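Long-range contacts in arginine kinase (Anthopleura japonica, PDB 4RF9), which catalyses the reversible transfer of a phosphoryl group from ATP to L-arginine, giving N(omega)-phospho-L-arginine and ADP: residues D447-Y452 and R690-S695; A455-S460 and H620-G625; I589-K594 and F602-R607. All coordinates share one frame; numbering follows the deposited sequence.

Contact 1 (D447-Y452 and R690-S695)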
ATOM      1  N   ASP A 447     -26.505  24.672  -3.773  1.00 36.43           N
ATOM      2  CA  ASP A 447     -27.677  23.822  -3.947  1.00 41.08           C
ATOM      3  C   ASP A 447     -27.847  22.909  -2.740  1.00 41.74           C
ATOM      4  O   ASP A 447     -28.904  22.894  -2.108  1.00 44.48           O
ATOM      5  CB  ASP A 447     -27.563  22.977  -5.216  1.00 42.99           C
ATOM      6  CG  ASP A 447     -28.871  22.293  -5.581  1.00 49.71           C
ATOM      7  OD1 ASP A 447     -29.297  21.373  -4.848  1.00 49.64           O
ATOM      8  OD2 ASP A 447     -29.473  22.675  -6.607  1.00 55.32           O
ATOM      9  N   TYR A 448     -26.802  22.146  -2.430  1.00 39.86           N
ATOM     10  CA  TYR A 448     -26.858  21.194  -1.325  1.00 41.04           C
ATOM     11  C   TYR A 448     -26.968  21.897   0.020  1.00 40.15           C
ATOM     12  O   TYR A 448     -27.659  21.420   0.920  1.00 42.23           O
ATOM     13  CB  TYR A 448     -25.639  20.263  -1.323  1.00 40.68           C
ATOM     14  CG  TYR A 448     -25.678  19.227  -0.212  1.00 44.41           C
ATOM     15  CD1 TYR A 448     -26.321  18.009  -0.395  1.00 46.72           C
ATOM     16  CD2 TYR A 448     -25.079  19.472   1.019  1.00 45.13           C
ATOM     17  CE1 TYR A 448     -26.365  17.062   0.618  1.00 49.69           C
ATOM     18  CE2 TYR A 448     -25.118  18.533   2.036  1.00 48.49           C
ATOM     19  CZ  TYR A 448     -25.762  17.330   1.830  1.00 50.97           C
ATOM     20  OH  TYR A 448     -25.800  16.397   2.842  1.00 56.15           O
ATOM     21  N   HIS A 449     -26.278  23.025   0.155  1.00 36.66           N
ATOM     22  CA  HIS A 449     -26.259  23.769   1.411  1.00 37.15           C
ATOM     23  C   HIS A 449     -27.239  24.939   1.417  1.00 33.80           C
ATOM     24  O   HIS A 449     -27.101  25.856   2.224  1.00 32.36           O
ATOM     25  CB  HIS A 449     -24.847  24.275   1.721  1.00 31.16           C
ATOM     26  CG  HIS A 449     -23.851  23.183   1.945  1.00 32.40           C
ATOM     27  ND1 HIS A 449     -23.795  22.458   3.117  1.00 32.58           N
ATOM     28  CD2 HIS A 449     -22.872  22.690   1.150  1.00 29.11           C
ATOM     29  CE1 HIS A 449     -22.824  21.566   3.033  1.00 32.42           C
ATOM     30  NE2 HIS A 449     -22.249  21.685   1.849  1.00 28.49           N
ATOM     31  N   SER A 450     -28.214  24.901   0.514  1.00 34.49           N
ATOM     32  CA  SER A 450     -29.279  25.897   0.476  1.00 37.02           C
ATOM     33  C   SER A 450     -29.917  26.034   1.858  1.00 39.98           C
ATOM     34  O   SER A 450     -30.115  25.034   2.547  1.00 46.42           O
ATOM     35  CB  SER A 450     -30.332  25.497  -0.559  1.00 37.74           C
ATOM     36  OG  SER A 450     -31.453  26.366  -0.526  1.00 44.83           O
ATOM     37  N   PRO A 451     -30.258  27.270   2.267  1.00 40.14           N
ATOM     38  CA  PRO A 451     -30.236  28.515   1.491  1.00 39.96           C
ATOM     39  C   PRO A 451     -28.937  29.320   1.592  1.00 38.95           C
ATOM     40  O   PRO A 451     -28.964  30.518   1.310  1.00 45.27           O
ATOM     41  CB  PRO A 451     -31.365  29.316   2.136  1.00 42.49           C
ATOM     42  CG  PRO A 451     -31.267  28.939   3.580  1.00 42.59           C
ATOM     43  CD  PRO A 451     -30.833  27.486   3.609  1.00 40.52           C
ATOM     44  N   TYR A 452     -27.833  28.691   1.979  1.00 37.13           N
ATOM     45  CA  TYR A 452     -26.573  29.417   2.140  1.00 34.23           C
ATOM     46  C   TYR A 452     -26.053  29.976   0.818  1.00 32.97           C
ATOM     47  O   TYR A 452     -26.048  29.286  -0.201  1.00 31.92           O
ATOM     48  CB  TYR A 452     -25.497  28.538   2.793  1.00 31.62           C
ATOM     49  CG  TYR A 452     -24.129  29.192   2.871  1.00 32.72           C
ATOM     50  CD1 TYR A 452     -23.816  30.074   3.897  1.00 31.80           C
ATOM     51  CD2 TYR A 452     -23.151  28.926   1.917  1.00 31.62           C
ATOM     52  CE1 TYR A 452     -22.568  30.673   3.972  1.00 31.73           C
ATOM     53  CE2 TYR A 452     -21.901  29.521   1.985  1.00 33.45           C
ATOM     54  CZ  TYR A 452     -21.617  30.394   3.016  1.00 33.74           C
ATOM     55  OH  TYR A 452     -20.377  30.984   3.085  1.00 30.20           O
ATOM     56  N   ARG A 690     -27.830  21.830   8.924  1.00 49.96           N
ATOM     57  CA  ARG A 690     -26.934  22.814   8.325  1.00 47.04           C
ATOM     58  C   ARG A 690     -25.492  22.670   8.809  1.00 45.54           C
ATOM     59  O   ARG A 690     -25.241  22.375   9.976  1.00 46.02           O
ATOM     60  CB  ARG A 690     -27.438  24.235   8.599  1.00 46.09           C
ATOM     61  CG  ARG A 690     -28.840  24.513   8.076  1.00 47.51           C
ATOM     62  CD  ARG A 690     -29.227  25.972   8.279  1.00 51.35           C
ATOM     63  NE  ARG A 690     -30.571  26.264   7.790  1.00 59.39           N
ATOM     64  CZ  ARG A 690     -31.101  27.484   7.756  1.00 61.38           C
ATOM     65  NH1 ARG A 690     -30.396  28.524   8.180  1.00 59.78           N
ATOM     66  NH2 ARG A 690     -32.331  27.667   7.296  1.00 61.05           N
ATOM     67  N   ARG A 691     -24.551  22.884   7.896  1.00 42.48           N
ATOM     68  CA  ARG A 691     -23.131  22.840   8.220  1.00 41.43           C
ATOM     69  C   ARG A 691     -22.473  24.160   7.845  1.00 40.42           C
ATOM     70  O   ARG A 691     -21.441  24.537   8.398  1.00 39.70           O
ATOM     71  CB  ARG A 691     -22.440  21.711   7.455  1.00 42.96           C
ATOM     72  CG  ARG A 691     -22.780  20.303   7.916  1.00 45.57           C
ATOM     73  CD  ARG A 691     -21.908  19.290   7.182  1.00 49.02           C
ATOM     74  NE  ARG A 691     -22.100  17.926   7.666  1.00 54.44           N
ATOM     75  CZ  ARG A 691     -22.875  17.022   7.075  1.00 58.55           C
ATOM     76  NH1 ARG A 691     -23.539  17.332   5.970  1.00 58.71           N
ATOM     77  NH2 ARG A 691     -22.983  15.805   7.590  1.00 61.81           N
ATOM     78  N   LEU A 692     -23.090  24.856   6.895  1.00 35.78           N
ATOM     79  CA  LEU A 692     -22.512  26.039   6.273  1.00 34.69           C
ATOM     80  C   LEU A 692     -23.438  27.236   6.471  1.00 38.97           C
ATOM     81  O   LEU A 692     -24.611  27.185   6.106  1.00 40.12           O
ATOM     82  CB  LEU A 692     -22.295  25.768   4.780  1.00 36.29           C
ATOM     83  CG  LEU A 692     -21.396  26.662   3.923  1.00 34.73           C
ATOM     84  CD1 LEU A 692     -20.054  26.926   4.583  1.00 27.48           C
ATOM     85  CD2 LEU A 692     -21.191  26.031   2.550  1.00 31.60           C
ATOM     86  N   GLY A 693     -22.909  28.307   7.054  1.00 37.39           N
ATOM     87  CA  GLY A 693     -23.695  29.501   7.314  1.00 38.30           C
ATOM     88  C   GLY A 693     -23.914  29.751   8.793  1.00 34.58           C
ATOM     89  O   GLY A 693     -24.422  30.800   9.189  1.00 34.38           O
ATOM     90  N   LEU A 694     -23.535  28.774   9.609  1.00 29.08           N
ATOM     91  CA  LEU A 694     -23.630  28.898  11.059  1.00 31.68           C
ATOM     92  C   LEU A 694     -22.379  28.303  11.698  1.00 35.18           C
ATOM     93  O   LEU A 694     -21.741  27.426  11.120  1.00 38.48           O
ATOM     94  CB  LEU A 694     -24.895  28.209  11.587  1.00 30.70           C
ATOM     95  CG  LEU A 694     -24.884  26.694  11.836  1.00 37.45           C
ATOM     96  CD1 LEU A 694     -26.167  26.258  12.535  1.00 34.23           C
ATOM     97  CD2 LEU A 694     -24.676  25.897  10.553  1.00 40.22           C
ATOM     98  N   SER A 695     -22.024  28.790  12.882  1.00 31.02           N
ATOM     99  CA  SER A 695     -20.813  28.338  13.554  1.00 27.11           C
ATOM    100  C   SER A 695     -21.059  27.009  14.256  1.00 30.37           C
ATOM    101  O   SER A 695     -22.203  26.581  14.399  1.00 29.86           O
ATOM    102  CB  SER A 695     -20.340  29.377  14.569  1.00 29.71           C
ATOM    103  OG  SER A 695     -21.045  29.252  15.792  1.00 33.02           O
TER
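Leu692 is wedged between two aromatic side chains, His449 and Tyr452, and carries the largest share of the surface buried here. Its CG lies over one face of the Tyr452 ring, 3.6 Å from the ring centroid and 18° off the normal, which meets the geometry of a CH-pi contact. The branch Leu692 CD2 makes a second one, sitting 4.2 Å from the centroid of the His449 imidazole, shifted toward the rim. The opposite face of that imidazole is covered by Tyr448 CD2, so the histidine is sandwiched between its own neighbour and the leucine. Both Leu692 (chi1 -165°) and Tyr452 swing CG away from the backbone N. Further along the same ring, Tyr452 CD1 comes within 3.5 Å of Gly693 CA; a CB here would crowd that ring atom and, at these backbone angles, press on the carbonyl O of Leu692. At the periphery, Pro451, which follows a cis peptide bond, sets its CD over one face of the Arg690 guanidinium, 4.0 Å from Arg690 NH2. Tyr448 OH meets the edge of the Arg691 guanidinium, the two flat groups being nearly coplanar (14°), but the 4.0 Å between Tyr448 OH and Arg691 NH1 is too long for a hydrogen bond. With no hydrogen bond between the two segments, their association rests on dispersion and CH-pi contacts. Bonds to other loops assist: His449 NE2 to Pro631 O, off the ring's axis, restrains the imidazole's rotation, while Tyr452 OH to Ala623 O only holds the far end of that side chain.

Contact 2 (A455-S460 and H620-G625). With ARG (arginine), chain C.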
ATOM      1  N   ALA A 455     -21.512  34.321  -0.824  1.00 33.72           N
ATOM      2  CA  ALA A 455     -21.206  35.715  -0.536  1.00 32.71           C
ATOM      3  C   ALA A 455     -21.416  36.048   0.941  1.00 31.96           C
ATOM      4  O   ALA A 455     -20.737  36.919   1.484  1.00 32.33           O
ATOM      5  CB  ALA A 455     -22.032  36.637  -1.423  1.00 36.73           C
ATOM      6  N   ASN A 456     -22.346  35.346   1.585  1.00 31.17           N
ATOM      7  CA  ASN A 456     -22.589  35.509   3.017  1.00 33.86           C
ATOM      8  C   ASN A 456     -21.325  35.243   3.818  1.00 36.62           C
ATOM      9  O   ASN A 456     -21.093  35.855   4.862  1.00 31.48           O
ATOM     10  CB  ASN A 456     -23.695  34.562   3.497  1.00 31.43           C
ATOM     11  CG  ASN A 456     -25.001  34.759   2.754  1.00 31.39           C
ATOM     12  OD1 ASN A 456     -25.747  33.808   2.522  1.00 31.60           O
ATOM     13  ND2 ASN A 456     -25.282  36.000   2.374  1.00 29.35           N
ATOM     14  N   LYS A 457     -20.515  34.319   3.306  1.00 36.15           N
ATOM     15  CA  LYS A 457     -19.314  33.841   3.980  1.00 35.52           C
ATOM     16  C   LYS A 457     -19.647  33.113   5.280  1.00 34.46           C
ATOM     17  O   LYS A 457     -20.794  33.108   5.730  1.00 30.86           O
ATOM     18  CB  LYS A 457     -18.288  34.961   4.187  1.00 35.09           C
ATOM     19  CG  LYS A 457     -17.720  35.497   2.881  1.00 39.35           C
ATOM     20  CD  LYS A 457     -16.411  36.240   3.084  1.00 47.80           C
ATOM     21  CE  LYS A 457     -15.771  36.576   1.745  1.00 51.00           C
ATOM     22  NZ  LYS A 457     -14.389  37.107   1.894  1.00 54.20           N
ATOM     23  N   HIS A 458     -18.636  32.493   5.876  1.00 28.42           N
ATOM     24  CA  HIS A 458     -18.858  31.551   6.964  1.00 26.25           C
ATOM     25  C   HIS A 458     -18.000  31.860   8.189  1.00 29.55           C
ATOM     26  O   HIS A 458     -16.837  32.246   8.063  1.00 29.52           O
ATOM     27  CB  HIS A 458     -18.582  30.133   6.460  1.00 26.70           C
ATOM     28  CG  HIS A 458     -18.745  29.075   7.503  1.00 26.84           C
ATOM     29  ND1 HIS A 458     -19.948  28.448   7.746  1.00 27.25           N
ATOM     30  CD2 HIS A 458     -17.854  28.529   8.363  1.00 27.10           C
ATOM     31  CE1 HIS A 458     -19.792  27.562   8.714  1.00 27.01           C
ATOM     32  NE2 HIS A 458     -18.530  27.592   9.105  1.00 27.34           N
ATOM     33  N   THR A 459     -18.579  31.685   9.373  1.00 32.57           N
ATOM     34  CA  THR A 459     -17.872  31.956  10.622  1.00 33.77           C
ATOM     35  C   THR A 459     -17.654  30.685  11.433  1.00 33.04           C
ATOM     36  O   THR A 459     -18.605  29.992  11.795  1.00 34.88           O
ATOM     37  CB  THR A 459     -18.632  32.979  11.496  1.00 35.47           C
ATOM     38  OG1 THR A 459     -18.787  34.206  10.772  1.00 39.55           O
ATOM     39  CG2 THR A 459     -17.868  33.250  12.787  1.00 36.52           C
ATOM     40  N   SER A 460     -16.391  30.382  11.714  1.00 27.45           N
ATOM     41  CA  SER A 460     -16.046  29.238  12.546  1.00 29.82           C
ATOM     42  C   SER A 460     -15.896  29.671  13.999  1.00 27.98           C
ATOM     43  O   SER A 460     -15.334  30.727  14.287  1.00 29.15           O
ATOM     44  CB  SER A 460     -14.752  28.582  12.050  1.00 25.63           C
ATOM     45  OG  SER A 460     -14.913  28.066  10.744  1.00 26.93           O
ATOM     46  N   HIS A 620      -9.006  25.892   5.281  1.00 28.43           N
ATOM     47  CA  HIS A 620     -10.111  26.761   5.653  1.00 24.84           C
ATOM     48  C   HIS A 620     -10.180  27.987   4.748  1.00 27.36           C
ATOM     49  O   HIS A 620      -9.154  28.591   4.435  1.00 28.62           O
ATOM     50  CB  HIS A 620      -9.927  27.193   7.113  1.00 27.88           C
ATOM     51  CG  HIS A 620     -11.086  27.953   7.677  1.00 30.90           C
ATOM     52  ND1 HIS A 620     -11.308  29.287   7.404  1.00 29.59           N
ATOM     53  CD2 HIS A 620     -12.074  27.574   8.523  1.00 32.22           C
ATOM     54  CE1 HIS A 620     -12.389  29.693   8.045  1.00 31.12           C
ATOM     55  NE2 HIS A 620     -12.873  28.672   8.733  1.00 32.00           N
ATOM     56  N   THR A 621     -11.389  28.339   4.316  1.00 27.73           N
ATOM     57  CA  THR A 621     -11.618  29.587   3.589  1.00 30.46           C
ATOM     58  C   THR A 621     -12.820  30.315   4.190  1.00 30.68           C
ATOM     59  O   THR A 621     -13.652  29.703   4.859  1.00 32.72           O
ATOM     60  CB  THR A 621     -11.873  29.357   2.080  1.00 32.24           C
ATOM     61  OG1 THR A 621     -13.165  28.765   1.890  1.00 29.22           O
ATOM     62  CG2 THR A 621     -10.804  28.458   1.472  1.00 32.28           C
ATOM     63  N   ASP A 622     -12.905  31.621   3.951  1.00 28.36           N
ATOM     64  CA  ASP A 622     -14.012  32.425   4.464  1.00 29.78           C
ATOM     65  C   ASP A 622     -15.344  31.992   3.865  1.00 30.19           C
ATOM     66  O   ASP A 622     -16.378  32.024   4.533  1.00 31.32           O
ATOM     67  CB  ASP A 622     -13.781  33.915   4.183  1.00 36.13           C
ATOM     68  CG  ASP A 622     -12.652  34.493   5.012  1.00 44.50           C
ATOM     69  OD1 ASP A 622     -12.312  33.886   6.048  1.00 47.99           O
ATOM     70  OD2 ASP A 622     -12.113  35.554   4.637  1.00 44.08           O
ATOM     71  N   ALA A 623     -15.310  31.573   2.605  1.00 27.20           N
ATOM     72  CA  ALA A 623     -16.529  31.246   1.872  1.00 25.43           C
ATOM     73  C   ALA A 623     -17.008  29.808   2.068  1.00 28.78           C
ATOM     74  O   ALA A 623     -18.196  29.526   1.925  1.00 26.19           O
ATOM     75  CB  ALA A 623     -16.346  31.542   0.391  1.00 17.96           C
ATOM     76  N   HIS A 624     -16.088  28.905   2.396  1.00 30.28           N
ATOM     77  CA  HIS A 624     -16.427  27.491   2.519  1.00 26.47           C
ATOM     78  C   HIS A 624     -16.280  26.963   3.946  1.00 24.55           C
ATOM     79  O   HIS A 624     -16.721  25.855   4.252  1.00 24.69           O
ATOM     80  CB  HIS A 624     -15.575  26.650   1.565  1.00 28.46           C
ATOM     81  CG  HIS A 624     -15.703  27.045   0.126  1.00 31.30           C
ATOM     82  ND1 HIS A 624     -14.900  28.000  -0.461  1.00 33.41           N
ATOM     83  CD2 HIS A 624     -16.541  26.610  -0.846  1.00 30.19           C
ATOM     84  CE1 HIS A 624     -15.239  28.138  -1.731  1.00 32.60           C
ATOM     85  NE2 HIS A 624     -16.231  27.306  -1.990  1.00 29.88           N
ATOM     86  N   GLY A 625     -15.669  27.754   4.821  1.00 25.53           N
ATOM     87  CA  GLY A 625     -15.342  27.272   6.150  1.00 18.99           C
ATOM     88  C   GLY A 625     -14.240  26.237   6.020  1.00 24.76           C
ATOM     89  O   GLY A 625     -13.311  26.422   5.238  1.00 26.57           O
TER
HETATM   90  N   ARG C 801      -6.937  30.348   6.972  1.00 86.19           N
HETATM   91  CA  ARG C 801      -8.285  30.593   7.469  1.00 86.19           C
HETATM   92  C   ARG C 801      -9.092  31.444   6.495  1.00 92.25           C
HETATM   93  O   ARG C 801     -10.242  31.133   6.181  1.00 93.19           O
HETATM   94  CB  ARG C 801      -8.237  31.274   8.837  1.00 79.19           C
HETATM   95  CG  ARG C 801      -8.960  30.506   9.927  1.00 73.22           C
HETATM   96  CD  ARG C 801      -8.400  29.097  10.055  1.00 67.02           C
HETATM   97  NE  ARG C 801      -8.975  28.379  11.187  1.00 57.43           N
HETATM   98  CZ  ARG C 801      -8.498  27.234  11.665  1.00 49.51           C
HETATM   99  NH1 ARG C 801      -9.083  26.651  12.702  1.00 41.84           N
HETATM  100  NH2 ARG C 801      -7.430  26.671  11.110  1.00 47.39           N
HETATM  101  OXT ARG C 801      -8.612  32.461   6.000  1.00 95.48           O
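With chi1 at -173°, the His620 side chain turns CG away from its backbone N, while the Ser460 torsion (-63°) sets OG beside its own N; together they bring imidazole and hydroxyl within bonding distance. His620 NE2 donates to Ser460 OG at 2.9 Å, with the oxygen only 5° out of the ring plane. This in-plane bond would restrain the rotation of the ring whose other nitrogen meets the ligand: His620 ND1 lies 2.5 Å from O of the bound arginine, shorter than a normal hydrogen bond, so the exact length is doubtful. The ligand's CG lies over one imidazole face and Gly625 O over the opposite one. Nearer the start of the loop, His458 N donates to Asp622 O at 2.7 Å. The extended Lys457 chain passes along Asp622, Lys457 CD 3.7 Å from Asp622 CB, and ends in a long salt bridge, Lys457 NZ to Asp622 OD2 3.9 Å. His458 CD2 packs 3.6 Å from Gly625 CA, while its ND1 accepts from Gly693 N. Asp613 and Tyr626 also hydrogen-bond the ligand, whose site lies apart from the predicted substrate and ATP residues. Backbone bonds between Thr621 and Gly625 make residues 620-626 a tight beta hairpin, with an ST motif at Thr621.

Contact 3 (I589-K594 and F602-R607)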
ATOM      1  N   ILE A 589     -12.986  13.645  13.634  1.00 41.41           N
ATOM      2  CA  ILE A 589     -12.850  13.750  15.079  1.00 43.07           C
ATOM      3  C   ILE A 589     -14.214  13.684  15.759  1.00 43.32           C
ATOM      4  O   ILE A 589     -15.108  14.473  15.454  1.00 38.43           O
ATOM      5  CB  ILE A 589     -12.133  15.057  15.467  1.00 41.27           C
ATOM      6  CG1 ILE A 589     -10.960  15.318  14.507  1.00 36.34           C
ATOM      7  CG2 ILE A 589     -11.700  15.010  16.930  1.00 46.09           C
ATOM      8  CD1 ILE A 589     -10.250  16.651  14.705  1.00 33.49           C
ATOM      9  N   ILE A 590     -14.358  12.740  16.683  1.00 43.68           N
ATOM     10  CA  ILE A 590     -15.644  12.453  17.306  1.00 44.88           C
ATOM     11  C   ILE A 590     -15.564  12.483  18.828  1.00 47.65           C
ATOM     12  O   ILE A 590     -14.670  11.887  19.428  1.00 45.65           O
ATOM     13  CB  ILE A 590     -16.169  11.064  16.875  1.00 45.26           C
ATOM     14  CG1 ILE A 590     -16.230  10.965  15.351  1.00 42.04           C
ATOM     15  CG2 ILE A 590     -17.535  10.783  17.491  1.00 48.40           C
ATOM     16  CD1 ILE A 590     -16.373   9.551  14.835  1.00 43.73           C
ATOM     17  N   SER A 591     -16.509  13.188  19.443  1.00 51.98           N
ATOM     18  CA  SER A 591     -16.658  13.174  20.890  1.00 54.21           C
ATOM     19  C   SER A 591     -17.943  12.439  21.263  1.00 55.25           C
ATOM     20  O   SER A 591     -19.015  12.727  20.727  1.00 52.96           O
ATOM     21  CB  SER A 591     -16.669  14.599  21.443  1.00 53.62           C
ATOM     22  OG  SER A 591     -15.741  14.739  22.501  1.00 54.76           O
ATOM     23  N   MET A 592     -17.824  11.481  22.176  1.00 58.69           N
ATOM     24  CA  MET A 592     -18.953  10.641  22.561  1.00 61.34           C
ATOM     25  C   MET A 592     -19.164  10.652  24.069  1.00 66.16           C
ATOM     26  O   MET A 592     -18.224  10.870  24.831  1.00 67.58           O
ATOM     27  CB  MET A 592     -18.723   9.202  22.098  1.00 63.63           C
ATOM     28  CG  MET A 592     -18.531   9.046  20.600  1.00 63.98           C
ATOM     29  SD  MET A 592     -17.741   7.483  20.165  1.00114.35           S
ATOM     30  CE  MET A 592     -16.108   7.713  20.869  1.00 62.82           C
ATOM     31  N   GLU A 593     -20.400  10.406  24.490  1.00 67.90           N
ATOM     32  CA  GLU A 593     -20.711  10.290  25.912  1.00 69.53           C
ATOM     33  C   GLU A 593     -21.981   9.493  26.195  1.00 71.21           C
ATOM     34  O   GLU A 593     -22.820   9.286  25.316  1.00 69.99           O
ATOM     35  CB  GLU A 593     -20.808  11.668  26.569  1.00 69.23           C
ATOM     36  CG  GLU A 593     -19.589  12.048  27.398  1.00 71.82           C
ATOM     37  CD  GLU A 593     -19.805  13.312  28.204  1.00 75.83           C
ATOM     38  OE1 GLU A 593     -18.804  13.943  28.606  1.00 76.44           O
ATOM     39  OE2 GLU A 593     -20.977  13.672  28.440  1.00 78.55           O
ATOM     40  N   LYS A 594     -22.101   9.044  27.438  1.00 73.59           N
ATOM     41  CA  LYS A 594     -23.307   8.387  27.909  1.00 74.69           C
ATOM     42  C   LYS A 594     -24.211   9.444  28.529  1.00 70.69           C
ATOM     43  O   LYS A 594     -23.786  10.197  29.404  1.00 72.91           O
ATOM     44  CB  LYS A 594     -22.957   7.314  28.946  1.00 78.85           C
ATOM     45  CG  LYS A 594     -24.083   6.339  29.249  1.00 82.64           C
ATOM     46  CD  LYS A 594     -23.661   4.907  28.947  1.00 86.31           C
ATOM     47  CE  LYS A 594     -23.282   4.745  27.483  1.00 85.71           C
ATOM     48  NZ  LYS A 594     -22.831   3.363  27.162  1.00 89.52           N
ATOM     49  N   PHE A 602     -19.133  18.648  23.688  1.00 39.33           N
ATOM     50  CA  PHE A 602     -18.601  19.690  22.818  1.00 39.60           C
ATOM     51  C   PHE A 602     -17.346  20.318  23.411  1.00 39.69           C
ATOM     52  O   PHE A 602     -16.410  20.654  22.686  1.00 40.23           O
ATOM     53  CB  PHE A 602     -19.665  20.764  22.564  1.00 38.66           C
ATOM     54  CG  PHE A 602     -19.233  21.833  21.599  1.00 33.50           C
ATOM     55  CD1 PHE A 602     -18.751  21.498  20.345  1.00 31.94           C
ATOM     56  CD2 PHE A 602     -19.327  23.172  21.941  1.00 35.32           C
ATOM     57  CE1 PHE A 602     -18.358  22.480  19.453  1.00 33.32           C
ATOM     58  CE2 PHE A 602     -18.938  24.159  21.054  1.00 35.19           C
ATOM     59  CZ  PHE A 602     -18.455  23.813  19.807  1.00 34.70           C
ATOM     60  N   GLY A 603     -17.335  20.470  24.731  1.00 38.61           N
ATOM     61  CA  GLY A 603     -16.182  21.005  25.430  1.00 40.23           C
ATOM     62  C   GLY A 603     -14.954  20.139  25.233  1.00 43.53           C
ATOM     63  O   GLY A 603     -13.859  20.645  24.985  1.00 42.20           O
ATOM     64  N   ARG A 604     -15.137  18.825  25.342  1.00 42.22           N
ATOM     65  CA  ARG A 604     -14.050  17.881  25.121  1.00 41.15           C
ATOM     66  C   ARG A 604     -13.602  17.927  23.669  1.00 38.87           C
ATOM     67  O   ARG A 604     -12.407  17.894  23.374  1.00 39.68           O
ATOM     68  CB  ARG A 604     -14.491  16.459  25.470  1.00 41.03           C
ATOM     69  CG  ARG A 604     -13.453  15.399  25.144  1.00 39.90           C
ATOM     70  CD  ARG A 604     -14.001  13.990  25.317  1.00 41.76           C
ATOM     71  NE  ARG A 604     -14.536  13.770  26.657  1.00 39.96           N
ATOM     72  CZ  ARG A 604     -15.831  13.651  26.935  1.00 44.83           C
ATOM     73  NH1 ARG A 604     -16.732  13.722  25.965  1.00 42.57           N
ATOM     74  NH2 ARG A 604     -16.223  13.456  28.186  1.00 48.29           N
ATOM     75  N   LEU A 605     -14.579  17.996  22.770  1.00 34.31           N
ATOM     76  CA  LEU A 605     -14.311  18.057  21.338  1.00 35.52           C
ATOM     77  C   LEU A 605     -13.467  19.280  21.011  1.00 34.92           C
ATOM     78  O   LEU A 605     -12.487  19.188  20.274  1.00 33.24           O
ATOM     79  CB  LEU A 605     -15.617  18.092  20.539  1.00 31.49           C
ATOM     80  CG  LEU A 605     -15.448  18.152  19.020  1.00 28.56           C
ATOM     81  CD1 LEU A 605     -14.829  16.868  18.475  1.00 27.43           C
ATOM     82  CD2 LEU A 605     -16.768  18.457  18.324  1.00 26.60           C
ATOM     83  N   CYS A 606     -13.848  20.421  21.573  1.00 36.39           N
ATOM     84  CA  CYS A 606     -13.126  21.670  21.350  1.00 38.83           C
ATOM     85  C   CYS A 606     -11.691  21.613  21.861  1.00 42.76           C
ATOM     86  O   CYS A 606     -10.771  22.063  21.183  1.00 50.05           O
ATOM     87  CB  CYS A 606     -13.863  22.839  22.002  1.00 37.95           C
ATOM     88  SG  CYS A 606     -15.375  23.325  21.154  1.00 38.98           S
ATOM     89  N   ARG A 607     -11.511  21.061  23.057  1.00 37.83           N
ATOM     90  CA  ARG A 607     -10.190  20.964  23.673  1.00 38.70           C
ATOM     91  C   ARG A 607      -9.204  20.204  22.790  1.00 36.01           C
ATOM     92  O   ARG A 607      -8.041  20.589  22.666  1.00 36.49           O
ATOM     93  CB  ARG A 607     -10.287  20.301  25.050  1.00 42.04           C
ATOM     94  CG  ARG A 607     -10.691  21.249  26.168  1.00 48.14           C
ATOM     95  CD  ARG A 607     -10.921  20.508  27.478  1.00 50.57           C
ATOM     96  NE  ARG A 607      -9.947  19.440  27.693  1.00 60.98           N
ATOM     97  CZ  ARG A 607     -10.269  18.158  27.834  1.00 67.31           C
ATOM     98  NH1 ARG A 607     -11.540  17.785  27.790  1.00 69.07           N
ATOM     99  NH2 ARG A 607      -9.322  17.250  28.025  1.00 68.94           N
TER
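Strand 589-594 and helix 602-607 run nearly antiparallel, with 151° between their directions and axes 7.8 Å apart at closest approach, and Ser591 and Leu605 have the nearest CA atoms. The strand belongs to the antiparallel eight-stranded sheet of the phosphagen kinase catalytic domain, and helix 598-615, which follows it after a short connection, packs back against one face of that sheet. Ile589, Ser591 and Glu593 point toward the helix, as every second residue of a strand can. Near the start of the strand segment, Ile589 CG2 meets Leu605 CD1 at 4.0 Å; the leucine reaches it because its CG is anti to the backbone N, and it also touches Ile484 of the neighbouring strand. In the middle, Ser591 presents its small CB to Leu605 CB at 3.8 Å, consistent with the 5.4 Å between Ser591 CA and Leu605 CA. The serine hydroxyl is hydrogen-bonded to Val601 O one turn back in the helix, and Arg604 CD packs 3.4 Å from Ser591 OG.

Arg604 then bends at chi3, turning its guanidinium toward the far end of the strand. There Glu593 takes it up in a salt bridge. The carboxylate and guanidinium planes are 65° apart, and of the two carboxylate oxygens only OE1 does the bonding. Arg604 NH1 reaches Glu593 OE1 weakly, at 3.4 Å. Two further partners fix the arrangement, since Ser600 OG is hydrogen-bonded to Glu593 OE1 and Asp521 OD2 forms a salt bridge with Arg604 NE. The strong bond, Arg604 NH2 to Glu593 OE1, spans 2.7 Å and enters through the anti lone pair of the oxygen, tilted 15° from the guanidinium plane.

How the contacts relate
Contacts 1 and 2 form one continuous patch, with centres about 10 Å apart, tied by two probable hydrogen bonds: Tyr452 OH to Ala623 O (2.9 Å) and Gly693 N to His458 ND1 (3.0 Å). Contact 2 touches the bound arginine directly, whereas the Tyr452 side chain of contact 1 is about 11 Å from it. Contact 3 stands apart, its centre about 23 Å from both others, with nearest atoms about 7 Å from contact 1 and 9 Å from contact 2. Its helix 598-615 nonetheless leads to strand 620-621 of contact 2 and carries Asp613, another ligand partner. Contact 3 is nested in sequence within contact 2, and contact 2 within contact 1. All three lie away from the predicted substrate and ATP residues, which belong to the other repeat.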